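Local structure of CELL division control protein 6 (Pyrobaculum aerophilum, 1FNN) at residues H42-A47 with I160-V165; Y193-I198 with I223-G228; F199-D204 with L242-L247. The protein probably takes part in regulating DNA replication as an ADP- and ATP-binding AAA+ protein of the Cdc6/Cdc18 family. All blocks are in the same frame, centred on the assembly; numbering follows the deposited sequence.

Contact 1. Residues H42-A47 with I160-V165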
loop_
_atom_site.group_PDB
_atom_site.type_symbol
_atom_site.label_atom_id
_atom_site.label_comp_id
_atom_site.label_asym_id
_atom_site.label_seq_id
_atom_site.Cartn_x
_atom_site.Cartn_y
_atom_site.Cartn_z
ATOM N N HIS A 42 12.814 24.712 20.753
ATOM C CA HIS A 42 11.932 25.564 21.579
ATOM C C HIS A 42 10.629 24.903 21.967
ATOM O O HIS A 42 9.905 25.448 22.809
ATOM C CB HIS A 42 11.640 26.865 20.804
ATOM C CG HIS A 42 12.947 27.505 20.419
ATOM N ND1 HIS A 42 13.740 28.090 21.392
ATOM C CD2 HIS A 42 13.600 27.660 19.256
ATOM C CE1 HIS A 42 14.831 28.582 20.830
ATOM N NE2 HIS A 42 14.769 28.333 19.534
ATOM N N HIS A 43 10.276 23.756 21.382
ATOM C CA HIS A 43 9.132 22.966 21.853
ATOM C C HIS A 43 9.326 21.534 21.342
ATOM O O HIS A 43 10.323 21.300 20.663
ATOM C CB HIS A 43 7.816 23.527 21.292
ATOM C CG HIS A 43 7.377 23.049 19.940
ATOM N ND1 HIS A 43 7.850 23.556 18.764
ATOM C CD2 HIS A 43 6.471 22.075 19.594
ATOM C CE1 HIS A 43 7.293 22.957 17.703
ATOM N NE2 HIS A 43 6.457 22.054 18.217
ATOM N N TYR A 44 8.541 20.588 21.813
ATOM C CA TYR A 44 8.682 19.192 21.463
ATOM C C TYR A 44 7.623 18.784 20.443
ATOM O O TYR A 44 6.484 18.525 20.815
ATOM C CB TYR A 44 8.484 18.390 22.744
ATOM C CG TYR A 44 8.438 16.885 22.631
ATOM C CD1 TYR A 44 7.771 16.163 23.623
ATOM C CD2 TYR A 44 9.022 16.180 21.584
ATOM C CE1 TYR A 44 7.697 14.778 23.571
ATOM C CE2 TYR A 44 8.947 14.807 21.533
ATOM C CZ TYR A 44 8.291 14.113 22.517
ATOM O OH TYR A 44 8.215 12.742 22.469
ATOM N N PRO A 45 8.011 18.685 19.186
ATOM C CA PRO A 45 7.083 18.269 18.138
ATOM C C PRO A 45 6.907 16.767 18.158
ATOM O O PRO A 45 7.896 16.033 18.258
ATOM C CB PRO A 45 7.734 18.720 16.855
ATOM C CG PRO A 45 8.990 19.431 17.211
ATOM C CD PRO A 45 9.322 19.050 18.609
ATOM N N ARG A 46 5.661 16.279 18.120
ATOM C CA ARG A 46 5.439 14.849 17.998
ATOM C C ARG A 46 4.167 14.575 17.188
ATOM O O ARG A 46 3.280 15.444 17.179
ATOM C CB ARG A 46 5.533 14.072 19.275
ATOM C CG ARG A 46 4.784 14.431 20.520
ATOM C CD ARG A 46 4.988 15.861 21.031
ATOM N NE ARG A 46 4.206 16.037 22.223
ATOM C CZ ARG A 46 3.891 17.112 22.907
ATOM N NH1 ARG A 46 4.310 18.307 22.528
ATOM N NH2 ARG A 46 3.139 16.909 23.981
ATOM N N ALA A 47 4.218 13.562 16.303
ATOM C CA ALA A 47 3.041 13.153 15.534
ATOM C C ALA A 47 2.968 11.614 15.505
ATOM O O ALA A 47 3.981 10.929 15.616
ATOM C CB ALA A 47 3.157 13.623 14.094
ATOM N N ILE A 160 14.485 16.765 20.700
ATOM C CA ILE A 160 13.951 15.637 19.969
ATOM C C ILE A 160 12.576 15.952 19.373
ATOM O O ILE A 160 11.730 16.506 20.078
ATOM C CB ILE A 160 13.785 14.409 20.879
ATOM C CG1 ILE A 160 15.128 13.910 21.428
ATOM C CG2 ILE A 160 13.148 13.230 20.139
ATOM C CD1 ILE A 160 14.963 12.801 22.466
ATOM N N ALA A 161 12.420 15.667 18.085
ATOM C CA ALA A 161 11.106 15.704 17.432
ATOM C C ALA A 161 10.804 14.238 17.090
ATOM O O ALA A 161 11.703 13.527 16.601
ATOM C CB ALA A 161 11.127 16.547 16.196
ATOM N N LEU A 162 9.632 13.755 17.478
ATOM C CA LEU A 162 9.388 12.318 17.412
ATOM C C LEU A 162 8.160 11.985 16.574
ATOM O O LEU A 162 7.051 12.534 16.796
ATOM C CB LEU A 162 9.169 11.790 18.839
ATOM C CG LEU A 162 8.729 10.317 18.871
ATOM C CD1 LEU A 162 9.837 9.380 18.382
ATOM C CD2 LEU A 162 8.271 9.944 20.283
ATOM N N VAL A 163 8.356 11.173 15.536
ATOM C CA VAL A 163 7.211 10.660 14.785
ATOM C C VAL A 163 7.147 9.143 15.023
ATOM O O VAL A 163 8.176 8.450 14.851
ATOM C CB VAL A 163 7.321 10.936 13.276
ATOM C CG1 VAL A 163 6.184 10.252 12.492
ATOM C CG2 VAL A 163 7.202 12.435 13.015
ATOM N N ILE A 164 5.968 8.622 15.366
ATOM C CA ILE A 164 5.757 7.189 15.484
ATOM C C ILE A 164 4.652 6.740 14.508
ATOM O O ILE A 164 3.814 7.545 14.061
ATOM C CB ILE A 164 5.362 6.720 16.890
ATOM C CG1 ILE A 164 3.929 7.138 17.206
ATOM C CG2 ILE A 164 6.334 7.263 17.937
ATOM C CD1 ILE A 164 3.454 6.614 18.559
ATOM N N VAL A 165 4.827 5.525 14.006
ATOM C CA VAL A 165 4.004 5.030 12.920
ATOM C C VAL A 165 3.313 3.709 13.261
ATOM O O VAL A 165 3.920 2.810 13.817
ATOM C CB VAL A 165 4.858 4.829 11.654
ATOM C CG1 VAL A 165 3.987 4.345 10.498
ATOM C CG2 VAL A 165 5.601 6.081 11.211
#
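Tyr-44 and Leu-162 lie side by side and point the same way. The CB of Leu-162 sits at the edge of the tyrosine ring, 4.1 Å from Tyr-44 CE2. CD2 of Leu-162 lies 3.6 Å from Tyr-44 OH. CG of Tyr-44 is turned opposite the backbone N (chi1 174°), which brings the ring alongside strand 160-166. One ring face is covered by Arg-46, whose CD stands 3.7 Å above the plane, over the centre. The arginine chain bends back at chi2, and NH1 donates to Tyr-44 O at 2.8 Å, in the carbonyl plane. The phenol OH is hydrogen-bonded to Ile-146 O. With an alanine in place of Tyr-44, Arg-46 CD and the flank of Leu-162 would probably lose their cover, and Ile-146 O its phenol partner.

Beyond Tyr-44 the chain joins the parallel central sheet of the P-loop NTPase fold, where strand 46-50 lies next to strand 160-166. Leu-162 is held through both its N and its O. The N donates to Pro-45 O, and the O accepts from Ala-47 N at 3.1 Å. Ile-164 N then donates to Ala-47 O. Arg-46 and Leu-162 share one sheet face, which helix 177-183 covers. Ala-47 and Val-163 lie on the other. Pro-45 CG meets Ala-161 CB at 3.7 Å, and helix 23-38 packs against both residues through Trp-36.

Contact 2. Residues Y193-I198 with I223-G228. With ADP (adenosine-5'-diphosphate), chain D.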
loop_
_atom_site.group_PDB
_atom_site.type_symbol
_atom_site.label_atom_id
_atom_site.label_comp_id
_atom_site.label_asym_id
_atom_site.label_seq_id
_atom_site.Cartn_x
_atom_site.Cartn_y
_atom_site.Cartn_z
ATOM N N TYR A 193 -5.997 3.797 -0.344
ATOM C CA TYR A 193 -6.196 4.547 -1.573
ATOM C C TYR A 193 -7.410 3.967 -2.343
ATOM O O TYR A 193 -7.575 2.742 -2.408
ATOM C CB TYR A 193 -5.008 4.453 -2.512
ATOM C CG TYR A 193 -3.760 5.170 -2.007
ATOM C CD1 TYR A 193 -2.640 4.487 -1.556
ATOM C CD2 TYR A 193 -3.732 6.563 -2.002
ATOM C CE1 TYR A 193 -1.494 5.153 -1.102
ATOM C CE2 TYR A 193 -2.614 7.250 -1.559
ATOM C CZ TYR A 193 -1.512 6.529 -1.113
ATOM O OH TYR A 193 -0.422 7.271 -0.676
ATOM N N THR A 194 -8.073 4.860 -3.050
ATOM C CA THR A 194 -9.191 4.410 -3.875
ATOM C C THR A 194 -8.610 3.953 -5.212
ATOM O O THR A 194 -7.420 4.153 -5.549
ATOM C CB THR A 194 -10.158 5.575 -4.142
ATOM O OG1 THR A 194 -9.402 6.545 -4.874
ATOM C CG2 THR A 194 -10.712 6.234 -2.891
ATOM N N LYS A 195 -9.536 3.527 -6.079
ATOM C CA LYS A 195 -9.107 3.050 -7.381
ATOM C C LYS A 195 -8.528 4.148 -8.225
ATOM O O LYS A 195 -7.602 3.898 -9.025
ATOM C CB LYS A 195 -10.294 2.370 -8.102
ATOM C CG LYS A 195 -10.632 1.079 -7.376
ATOM C CD LYS A 195 -11.951 0.458 -7.923
ATOM C CE LYS A 195 -12.041 -0.919 -7.257
ATOM N NZ LYS A 195 -13.068 -1.807 -7.877
ATOM N N ASP A 196 -9.187 5.307 -8.243
ATOM C CA ASP A 196 -8.676 6.405 -9.038
ATOM C C ASP A 196 -7.301 6.860 -8.465
ATOM O O ASP A 196 -6.441 7.186 -9.261
ATOM C CB ASP A 196 -9.668 7.569 -9.023
ATOM C CG ASP A 196 -11.035 6.954 -9.369
ATOM O OD1 ASP A 196 -11.738 6.554 -8.400
ATOM O OD2 ASP A 196 -11.301 6.907 -10.584
ATOM N N GLN A 197 -7.133 6.859 -7.164
ATOM C CA GLN A 197 -5.842 7.322 -6.597
ATOM C C GLN A 197 -4.752 6.333 -6.943
ATOM O O GLN A 197 -3.609 6.721 -7.269
ATOM C CB GLN A 197 -6.033 7.451 -5.078
ATOM C CG GLN A 197 -7.011 8.590 -4.748
ATOM C CD GLN A 197 -7.371 8.615 -3.294
ATOM O OE1 GLN A 197 -7.255 7.672 -2.492
ATOM N NE2 GLN A 197 -7.851 9.796 -2.907
ATOM N N ILE A 198 -5.059 5.019 -6.811
ATOM C CA ILE A 198 -4.100 4.002 -7.276
ATOM C C ILE A 198 -3.695 4.211 -8.714
ATOM O O ILE A 198 -2.513 4.209 -9.107
ATOM C CB ILE A 198 -4.618 2.562 -7.075
ATOM C CG1 ILE A 198 -4.714 2.252 -5.584
ATOM C CG2 ILE A 198 -3.699 1.572 -7.777
ATOM C CD1 ILE A 198 -3.355 2.150 -4.880
ATOM N N ILE A 223 -5.246 -2.883 -13.017
ATOM C CA ILE A 223 -4.506 -3.113 -11.788
ATOM C C ILE A 223 -5.099 -2.296 -10.645
ATOM O O ILE A 223 -5.223 -2.781 -9.538
ATOM C CB ILE A 223 -2.999 -2.680 -11.948
ATOM C CG1 ILE A 223 -2.381 -3.496 -13.061
ATOM C CG2 ILE A 223 -2.321 -2.835 -10.590
ATOM C CD1 ILE A 223 -0.914 -3.188 -13.419
ATOM N N ALA A 224 -5.516 -1.048 -10.920
ATOM C CA ALA A 224 -6.136 -0.211 -9.899
ATOM C C ALA A 224 -7.507 -0.756 -9.426
ATOM O O ALA A 224 -7.832 -0.705 -8.247
ATOM C CB ALA A 224 -6.389 1.163 -10.536
ATOM N N ASP A 225 -8.202 -1.423 -10.326
ATOM C CA ASP A 225 -9.483 -2.079 -10.025
ATOM C C ASP A 225 -9.259 -3.287 -9.153
ATOM O O ASP A 225 -10.104 -3.572 -8.303
ATOM C CB ASP A 225 -10.274 -2.474 -11.288
ATOM C CG ASP A 225 -10.919 -1.219 -11.853
ATOM O OD1 ASP A 225 -11.005 -0.265 -11.055
ATOM O OD2 ASP A 225 -11.317 -1.181 -13.024
ATOM N N ILE A 226 -8.104 -3.944 -9.256
ATOM C CA ILE A 226 -7.806 -5.080 -8.403
ATOM C C ILE A 226 -7.422 -4.612 -7.008
ATOM O O ILE A 226 -7.439 -5.428 -6.083
ATOM C CB ILE A 226 -6.594 -5.870 -8.956
ATOM C CG1 ILE A 226 -6.820 -6.437 -10.355
ATOM C CG2 ILE A 226 -6.190 -7.009 -8.047
ATOM C CD1 ILE A 226 -5.505 -6.982 -10.923
ATOM N N THR A 227 -6.703 -3.486 -6.912
ATOM C CA THR A 227 -6.097 -3.131 -5.631
ATOM C C THR A 227 -6.730 -1.979 -4.893
ATOM O O THR A 227 -6.498 -1.879 -3.687
ATOM C CB THR A 227 -4.601 -2.746 -5.909
ATOM O OG1 THR A 227 -4.539 -1.761 -6.950
ATOM C CG2 THR A 227 -3.842 -3.945 -6.444
ATOM N N GLY A 228 -7.362 -1.026 -5.558
ATOM C CA GLY A 228 -7.873 0.167 -4.914
ATOM C C GLY A 228 -9.121 -0.094 -4.064
ATOM O O GLY A 228 -9.729 -1.178 -4.167
HETATM P PB ADP D . 3.461 2.466 4.106
HETATM O O1B ADP D . 4.559 2.813 5.104
HETATM O O2B ADP D . 2.252 3.185 4.312
HETATM O O3B ADP D . 3.297 1.036 4.344
HETATM P PA ADP D . 4.805 3.178 1.706
HETATM O O1A ADP D . 5.229 4.528 2.118
HETATM O O2A ADP D . 5.928 2.234 1.720
HETATM O O3A ADP D . 3.649 2.685 2.588
HETATM O "O5'" ADP D . 4.234 3.170 0.170
HETATM C "C5'" ADP D . 4.132 1.893 -0.435
HETATM C "C4'" ADP D . 4.645 2.059 -1.879
HETATM O "O4'" ADP D . 3.801 2.975 -2.540
HETATM C "C3'" ADP D . 6.047 2.645 -1.993
HETATM O "O3'" ADP D . 6.647 2.123 -3.167
HETATM C "C2'" ADP D . 5.715 4.097 -2.055
HETATM O "O2'" ADP D . 6.753 4.868 -2.662
HETATM C "C1'" ADP D . 4.494 4.080 -2.984
HETATM N N9 ADP D . 3.687 5.189 -2.653
HETATM C C8 ADP D . 2.809 5.259 -1.604
HETATM N N7 ADP D . 1.992 6.269 -1.644
HETATM C C5 ADP D . 2.365 6.912 -2.813
HETATM C C6 ADP D . 1.896 8.086 -3.425
HETATM N N6 ADP D . 0.932 8.808 -2.877
HETATM N N1 ADP D . 2.478 8.484 -4.559
HETATM C C2 ADP D . 3.465 7.765 -5.059
HETATM N N3 ADP D . 4.008 6.643 -4.590
HETATM C C4 ADP D . 3.393 6.270 -3.436
#
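Lys-195 lies across the C-terminal end of helix 217-227, over Ala-224, Asp-225 and Gly-228. Its CB faces Ala-224 O and Asp-225 OD1. CG drops closer, 3.4 Å from Ala-224 O, and also rests on the CA of Gly-228. From there the chain runs on extended. CD of Lys-195 passes Asp-225 OD1 at 3.4 Å, where the two side chains cross at about a right angle. CE comes to Asp-225 O. At the tip, Lys-195 NZ is 4.1 Å from Asp-225 OD1, too far for a salt bridge. The contact with Asp-225 is thus made mostly by the aliphatic part of the lysine. The carboxylate has other partners, a salt bridge to Arg-351 and a hydrogen bond to Tyr-308.

Gly-228 is the tight point. It is the first residue past the helix, and its CA lies 4.0 Å from Lys-195 CA. A side chain at this position would probably run into Lys-195 CA and Thr-194 C. Ile-198 also packs here: its CG1 rests on Gly-228 CA, and its CG2 meets Ala-224 CB at 3.9 Å and Thr-227 OG1 at 3.5 Å. That hydroxyl donates to Ile-223 O.

Thr-194 and Gln-197 form a capping box that starts helix 195-209. Thr-194 OG1 accepts from Gln-197 N, and Gln-197 OE1 accepts from Thr-194 N. Just before the cap, Tyr-193 points to the nucleotide, and its OH accepts from ADP N6 at 3.0 Å.

The contact therefore sets the start of helix 195-209 on the end of helix 217-227. Ala-243 of helix 240-256 packs on both Ile-198 and Thr-227, and Tyr-193 lies beside Ala-240 of that same helix.

Contact 3. Residues F199-D204 with L242-L247. With ADP (adenosine-5'-diphosphate), chain D.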
loop_
_atom_site.group_PDB
_atom_site.type_symbol
_atom_site.label_atom_id
_atom_site.label_comp_id
_atom_site.label_asym_id
_atom_site.label_seq_id
_atom_site.Cartn_x
_atom_site.Cartn_y
_atom_site.Cartn_z
ATOM N N PHE A 199 -4.663 4.439 -9.607
ATOM C CA PHE A 199 -4.373 4.723 -10.992
ATOM C C PHE A 199 -3.367 5.915 -11.077
ATOM O O PHE A 199 -2.478 5.811 -11.930
ATOM C CB PHE A 199 -5.640 5.084 -11.762
ATOM C CG PHE A 199 -5.391 5.524 -13.165
ATOM C CD1 PHE A 199 -5.277 4.608 -14.186
ATOM C CD2 PHE A 199 -5.270 6.874 -13.474
ATOM C CE1 PHE A 199 -5.050 4.994 -15.480
ATOM C CE2 PHE A 199 -5.039 7.273 -14.776
ATOM C CZ PHE A 199 -4.927 6.342 -15.792
ATOM N N ASP A 200 -3.642 6.995 -10.366
ATOM C CA ASP A 200 -2.732 8.168 -10.549
ATOM C C ASP A 200 -1.302 7.818 -10.124
ATOM O O ASP A 200 -0.326 8.271 -10.699
ATOM C CB ASP A 200 -3.248 9.355 -9.779
ATOM C CG ASP A 200 -4.596 9.898 -10.229
ATOM O OD1 ASP A 200 -4.925 9.816 -11.423
ATOM O OD2 ASP A 200 -5.305 10.408 -9.349
ATOM N N ILE A 201 -1.146 7.103 -9.021
ATOM C CA ILE A 201 0.157 6.630 -8.576
ATOM C C ILE A 201 0.824 5.783 -9.649
ATOM O O ILE A 201 2.008 5.953 -9.996
ATOM C CB ILE A 201 0.019 5.848 -7.286
ATOM C CG1 ILE A 201 -0.487 6.830 -6.208
ATOM C CG2 ILE A 201 1.326 5.151 -6.871
ATOM C CD1 ILE A 201 -0.823 6.143 -4.884
ATOM N N LEU A 202 0.084 4.769 -10.146
ATOM C CA LEU A 202 0.650 3.914 -11.180
ATOM C C LEU A 202 0.976 4.652 -12.463
ATOM O O LEU A 202 1.987 4.333 -13.108
ATOM C CB LEU A 202 -0.290 2.745 -11.525
ATOM C CG LEU A 202 -0.596 1.749 -10.417
ATOM C CD1 LEU A 202 -1.489 0.606 -10.934
ATOM C CD2 LEU A 202 0.684 1.101 -9.913
ATOM N N LEU A 203 0.204 5.656 -12.869
ATOM C CA LEU A 203 0.539 6.340 -14.110
ATOM C C LEU A 203 1.902 7.051 -13.950
ATOM O O LEU A 203 2.707 7.148 -14.891
ATOM C CB LEU A 203 -0.595 7.326 -14.416
ATOM C CG LEU A 203 -0.432 8.102 -15.718
ATOM C CD1 LEU A 203 -0.251 7.157 -16.904
ATOM C CD2 LEU A 203 -1.592 9.062 -15.951
ATOM N N ASP A 204 2.101 7.669 -12.779
ATOM C CA ASP A 204 3.408 8.289 -12.485
ATOM C C ASP A 204 4.521 7.277 -12.621
ATOM O O ASP A 204 5.579 7.554 -13.249
ATOM C CB ASP A 204 3.358 8.933 -11.083
ATOM C CG ASP A 204 2.839 10.337 -11.060
ATOM O OD1 ASP A 204 2.741 10.961 -9.980
ATOM O OD2 ASP A 204 2.497 10.899 -12.125
ATOM N N LEU A 242 1.372 -3.002 -3.214
ATOM C CA LEU A 242 0.857 -4.134 -4.008
ATOM C C LEU A 242 0.580 -3.701 -5.419
ATOM O O LEU A 242 0.913 -4.457 -6.330
ATOM C CB LEU A 242 -0.457 -4.597 -3.328
ATOM C CG LEU A 242 -1.204 -5.741 -4.006
ATOM C CD1 LEU A 242 -0.329 -6.979 -4.041
ATOM C CD2 LEU A 242 -2.540 -5.973 -3.247
ATOM N N ALA A 243 -0.069 -2.551 -5.640
ATOM C CA ALA A 243 -0.377 -2.115 -6.983
ATOM C C ALA A 243 0.892 -1.913 -7.796
ATOM O O ALA A 243 0.984 -2.354 -8.946
ATOM C CB ALA A 243 -1.257 -0.875 -7.013
ATOM N N ILE A 244 1.898 -1.267 -7.181
ATOM C CA ILE A 244 3.165 -1.060 -7.945
ATOM C C ILE A 244 3.872 -2.371 -8.204
ATOM O O ILE A 244 4.459 -2.646 -9.249
ATOM C CB ILE A 244 4.065 -0.062 -7.140
ATOM C CG1 ILE A 244 3.372 1.304 -7.070
ATOM C CG2 ILE A 244 5.445 -0.002 -7.817
ATOM C CD1 ILE A 244 3.880 2.260 -5.977
ATOM N N ASP A 245 3.845 -3.303 -7.259
ATOM C CA ASP A 245 4.450 -4.613 -7.418
ATOM C C ASP A 245 3.767 -5.352 -8.587
ATOM O O ASP A 245 4.445 -5.902 -9.449
ATOM C CB ASP A 245 4.272 -5.340 -6.087
ATOM C CG ASP A 245 4.837 -6.715 -5.898
ATOM O OD1 ASP A 245 5.642 -7.215 -6.682
ATOM O OD2 ASP A 245 4.511 -7.423 -4.925
ATOM N N ILE A 246 2.423 -5.225 -8.695
ATOM C CA ILE A 246 1.753 -5.896 -9.814
ATOM C C ILE A 246 2.121 -5.262 -11.132
ATOM O O ILE A 246 2.299 -5.991 -12.120
ATOM C CB ILE A 246 0.197 -5.910 -9.595
ATOM C CG1 ILE A 246 -0.110 -6.911 -8.464
ATOM C CG2 ILE A 246 -0.470 -6.254 -10.925
ATOM C CD1 ILE A 246 -1.550 -6.697 -7.906
ATOM N N LEU A 247 2.169 -3.927 -11.233
ATOM C CA LEU A 247 2.570 -3.269 -12.463
ATOM C C LEU A 247 3.958 -3.731 -12.941
ATOM O O LEU A 247 4.172 -4.125 -14.105
ATOM C CB LEU A 247 2.568 -1.741 -12.311
ATOM C CG LEU A 247 3.069 -0.881 -13.462
ATOM C CD1 LEU A 247 2.337 -1.192 -14.787
ATOM C CD2 LEU A 247 2.883 0.614 -13.200
HETATM P PB ADP D . 3.461 2.466 4.106
HETATM O O1B ADP D . 4.559 2.813 5.104
HETATM O O2B ADP D . 2.252 3.185 4.312
HETATM O O3B ADP D . 3.297 1.036 4.344
HETATM P PA ADP D . 4.805 3.178 1.706
HETATM O O1A ADP D . 5.229 4.528 2.118
HETATM O O2A ADP D . 5.928 2.234 1.720
HETATM O O3A ADP D . 3.649 2.685 2.588
HETATM O "O5'" ADP D . 4.234 3.170 0.170
HETATM C "C5'" ADP D . 4.132 1.893 -0.435
HETATM C "C4'" ADP D . 4.645 2.059 -1.879
HETATM O "O4'" ADP D . 3.801 2.975 -2.540
HETATM C "C3'" ADP D . 6.047 2.645 -1.993
HETATM O "O3'" ADP D . 6.647 2.123 -3.167
HETATM C "C2'" ADP D . 5.715 4.097 -2.055
HETATM O "O2'" ADP D . 6.753 4.868 -2.662
HETATM C "C1'" ADP D . 4.494 4.080 -2.984
HETATM N N9 ADP D . 3.687 5.189 -2.653
HETATM C C8 ADP D . 2.809 5.259 -1.604
HETATM N N7 ADP D . 1.992 6.269 -1.644
HETATM C C5 ADP D . 2.365 6.912 -2.813
HETATM C C6 ADP D . 1.896 8.086 -3.425
HETATM N N6 ADP D . 0.932 8.808 -2.877
HETATM N N1 ADP D . 2.478 8.484 -4.559
HETATM C C2 ADP D . 3.465 7.765 -5.059
HETATM N N3 ADP D . 4.008 6.643 -4.590
HETATM C C4 ADP D . 3.393 6.270 -3.436
#
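Ile-201 covers one face of the adenine of ADP, beside Ile-244 over the sugar. CD1 of Ile-201 lies over ADP C6 at 3.6 Å, its CG1 is near N1, and its CG2 reaches over C2 and N3. Ile-244 CD1 is 3.5 Å from ADP O4'. The two side chains also meet each other, with Ile-201 CG2 4.0 Å from Ile-244 CD1.

The two isoleucines belong to neighbouring helices of the AAA+ lid domain, 195-209 and 240-256. The axes of segments 199-204 and 242-247 pass 10.1 Å apart, with a crossing angle of -43°. No hydrogen bond joins these segments, and the packing is apolar.

Leu-202 carries most of it. With CG opposite the carbonyl carbon (chi1 -63°), the branched end reaches the other helix, mainly through CD2. Leu-202 CD2 touches Ala-243 CB at 4.0 Å, Ile-244 CG1 at 3.9 Å and Leu-247 CD2 at 4.0 Å. It also lies against Ala-243 O. Leu-247 CD2 in turn reaches the backbone O of Leu-202. Ile-223 of helix 217-227 packs against Leu-202 as well.

Contact 1 comes first along the chain and closes before the others open. It lies in the parallel sheet of the nucleotide-binding domain. Contacts 2 and 3 follow, and their segments alternate. Both use helix 195-209, with helices 217-227 and 240-256 as partners. Their centres are about 8 Å apart, and they touch through Thr-227 and Ala-243 and through Ile-223 and Leu-202. Contact 1 is about 32 Å, centre to centre, from each. Its nearest atoms are about 12 Å from contact 2 and 16 Å from contact 3. ADP touches contacts 2 and 3 and is also held by P-loop amides, so it bridges the sheet domain and the lid.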